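PDB 1L8Q: chromosomal replication initiator protein DnaA from Aquifex aeolicus, which probably binds the chromosomal replication origin in its ATP-bound form to start assembly of the DNA replication initiation complex once per cell cycle. Local coordinates for residues Glu205-Leu210 against Glu217-Lys222. Sequence-based numbering, arbitrary orientation.
Sequences EGKIKL and EGLERK
Leu219 reaches from the start of helix 216-241 to helix 201-214 and puts CD2 against both Lys207 and Leu210, about one helical turn apart, and CD1 against Leu210. Its CG stands anti to the backbone N (chi1 -176°), which carries the branched end across to the neighbouring helix. The two leucine side chains meet at about a right angle: CD2 of Leu219 rests on CB of Leu210 at 4.0 Å, while CD1 of Leu219 lies 4.1 Å from CG of Leu210. The same CD2 also touches the aliphatic part of Lys207, 4.1 Å from its CD, again with the chains crossing rather than running alongside. Lys207 is bent at chi2 (-52°), and its NZ continues past the leucine to a salt bridge with Glu223, farther along helix 216-241. Tyr193 of helix 188-197 touches both Lys207 and Leu219, adding a third helix to this packing. Cut back to an alanine, Leu219 would lose both methyls, which would probably open a gap beside Leu210 and take one apolar neighbour from the methylenes of Lys207. The contact is small and apolar, and joins helix 201-214, in the part assigned to the AAA+ region, to the long first helix of the part assigned to the DNA-binding domain. With no hydrogen bond between the segments, shape and apolar packing set their direct fit, and the Lys207-Glu223 salt bridge alongside adds a direction-specific polar link.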
loop_
_atom_site.group_PDB
_atom_site.type_symbol
_atom_site.label_atom_id
_atom_site.label_comp_id
_atom_site.label_asym_id
_atom_site.label_seq_id
_atom_site.Cartn_x
_atom_site.Cartn_y
_atom_site.Cartn_z
ATOM N N GLU A 205 -5.717 6.409 -10.821
ATOM C CA GLU A 205 -6.943 7.190 -10.782
ATOM C C GLU A 205 -6.656 8.641 -10.364
ATOM O O GLU A 205 -7.262 9.582 -10.885
ATOM C CB GLU A 205 -7.992 6.521 -9.886
ATOM C CG GLU A 205 -8.710 5.401 -10.613
ATOM C CD GLU A 205 -9.747 4.691 -9.781
ATOM O OE1 GLU A 205 -10.013 5.124 -8.641
ATOM O OE2 GLU A 205 -10.291 3.679 -10.279
ATOM N N GLY A 206 -5.710 8.815 -9.449
ATOM C CA GLY A 206 -5.282 10.141 -9.050
ATOM C C GLY A 206 -4.761 10.951 -10.235
ATOM O O GLY A 206 -5.140 12.111 -10.429
ATOM N N LYS A 207 -3.885 10.350 -11.031
ATOM C CA LYS A 207 -3.382 11.035 -12.218
ATOM C C LYS A 207 -4.514 11.296 -13.206
ATOM O O LYS A 207 -4.615 12.382 -13.763
ATOM C CB LYS A 207 -2.279 10.230 -12.907
ATOM C CG LYS A 207 -0.968 10.214 -12.163
ATOM C CD LYS A 207 -0.502 11.592 -11.823
ATOM C CE LYS A 207 0.876 11.539 -11.177
ATOM N NZ LYS A 207 1.228 12.794 -10.457
ATOM N N ILE A 208 -5.376 10.303 -13.411
ATOM C CA ILE A 208 -6.471 10.458 -14.352
ATOM C C ILE A 208 -7.387 11.617 -13.941
ATOM O O ILE A 208 -7.781 12.412 -14.790
ATOM C CB ILE A 208 -7.241 9.134 -14.532
ATOM C CG1 ILE A 208 -6.468 8.201 -15.484
ATOM C CG2 ILE A 208 -8.603 9.378 -15.068
ATOM C CD1 ILE A 208 -6.979 6.765 -15.526
ATOM N N LYS A 209 -7.680 11.735 -12.642
ATOM C CA LYS A 209 -8.505 12.825 -12.130
ATOM C C LYS A 209 -7.888 14.158 -12.554
ATOM O O LYS A 209 -8.585 15.058 -13.010
ATOM C CB LYS A 209 -8.575 12.775 -10.607
ATOM C CG LYS A 209 -9.898 12.300 -9.993
ATOM C CD LYS A 209 -10.122 10.778 -10.140
ATOM C CE LYS A 209 -11.076 10.226 -9.027
ATOM N NZ LYS A 209 -10.330 9.744 -7.804
ATOM N N LEU A 210 -6.574 14.274 -12.404
ATOM C CA LEU A 210 -5.869 15.499 -12.757
ATOM C C LEU A 210 -5.884 15.706 -14.257
ATOM O O LEU A 210 -5.928 16.838 -14.739
ATOM C CB LEU A 210 -4.428 15.451 -12.271
ATOM C CG LEU A 210 -4.008 16.279 -11.043
ATOM C CD1 LEU A 210 -5.198 16.788 -10.205
ATOM C CD2 LEU A 210 -2.994 15.501 -10.180
ATOM N N GLU A 217 -1.983 17.678 -21.152
ATOM C CA GLU A 217 -0.896 18.646 -21.321
ATOM C C GLU A 217 -0.888 19.736 -20.242
ATOM O O GLU A 217 0.123 20.416 -20.044
ATOM C CB GLU A 217 -0.883 19.231 -22.734
ATOM C CG GLU A 217 -0.771 18.149 -23.794
ATOM C CD GLU A 217 -0.636 18.694 -25.204
ATOM O OE1 GLU A 217 -1.078 19.823 -25.463
ATOM O OE2 GLU A 217 -0.093 17.985 -26.065
ATOM N N GLY A 218 -2.007 19.860 -19.533
ATOM C CA GLY A 218 -2.117 20.776 -18.421
ATOM C C GLY A 218 -1.364 20.203 -17.247
ATOM O O GLY A 218 -0.667 20.923 -16.538
ATOM N N LEU A 219 -1.473 18.888 -17.069
ATOM C CA LEU A 219 -0.768 18.195 -15.996
ATOM C C LEU A 219 0.724 18.248 -16.243
ATOM O O LEU A 219 1.511 18.508 -15.328
ATOM C CB LEU A 219 -1.243 16.738 -15.866
ATOM C CG LEU A 219 -0.588 15.994 -14.688
ATOM C CD1 LEU A 219 -0.687 16.813 -13.380
ATOM C CD2 LEU A 219 -1.188 14.589 -14.534
ATOM N N GLU A 220 1.125 18.035 -17.481
ATOM C CA GLU A 220 2.547 18.097 -17.796
ATOM C C GLU A 220 3.107 19.479 -17.478
ATOM O O GLU A 220 4.185 19.603 -16.876
ATOM C CB GLU A 220 2.813 17.693 -19.248
ATOM C CG GLU A 220 2.678 16.189 -19.475
ATOM C CD GLU A 220 2.931 15.776 -20.904
ATOM O OE1 GLU A 220 3.787 14.897 -21.116
ATOM O OE2 GLU A 220 2.267 16.312 -21.818
ATOM N N ARG A 221 2.351 20.515 -17.821
ATOM C CA ARG A 221 2.771 21.868 -17.528
ATOM C C ARG A 221 2.858 22.108 -16.028
ATOM O O ARG A 221 3.864 22.618 -15.525
ATOM C CB ARG A 221 1.808 22.862 -18.153
ATOM C CG ARG A 221 2.355 24.274 -18.275
ATOM C CD ARG A 221 1.323 25.288 -18.708
ATOM N NE ARG A 221 1.911 26.572 -19.084
ATOM C CZ ARG A 221 2.251 27.524 -18.220
ATOM N NH1 ARG A 221 2.072 27.335 -16.926
ATOM N NH2 ARG A 221 2.776 28.665 -18.652
ATOM N N LYS A 222 1.810 21.732 -15.309
ATOM C CA LYS A 222 1.792 21.921 -13.877
ATOM C C LYS A 222 2.967 21.190 -13.258
ATOM O O LYS A 222 3.674 21.744 -12.407
ATOM C CB LYS A 222 0.459 21.458 -13.274
ATOM C CG LYS A 222 0.312 21.710 -11.760
ATOM C CD LYS A 222 0.767 23.112 -11.374
ATOM C CE LYS A 222 0.256 23.510 -9.975
ATOM N NZ LYS A 222 0.815 22.654 -8.862
#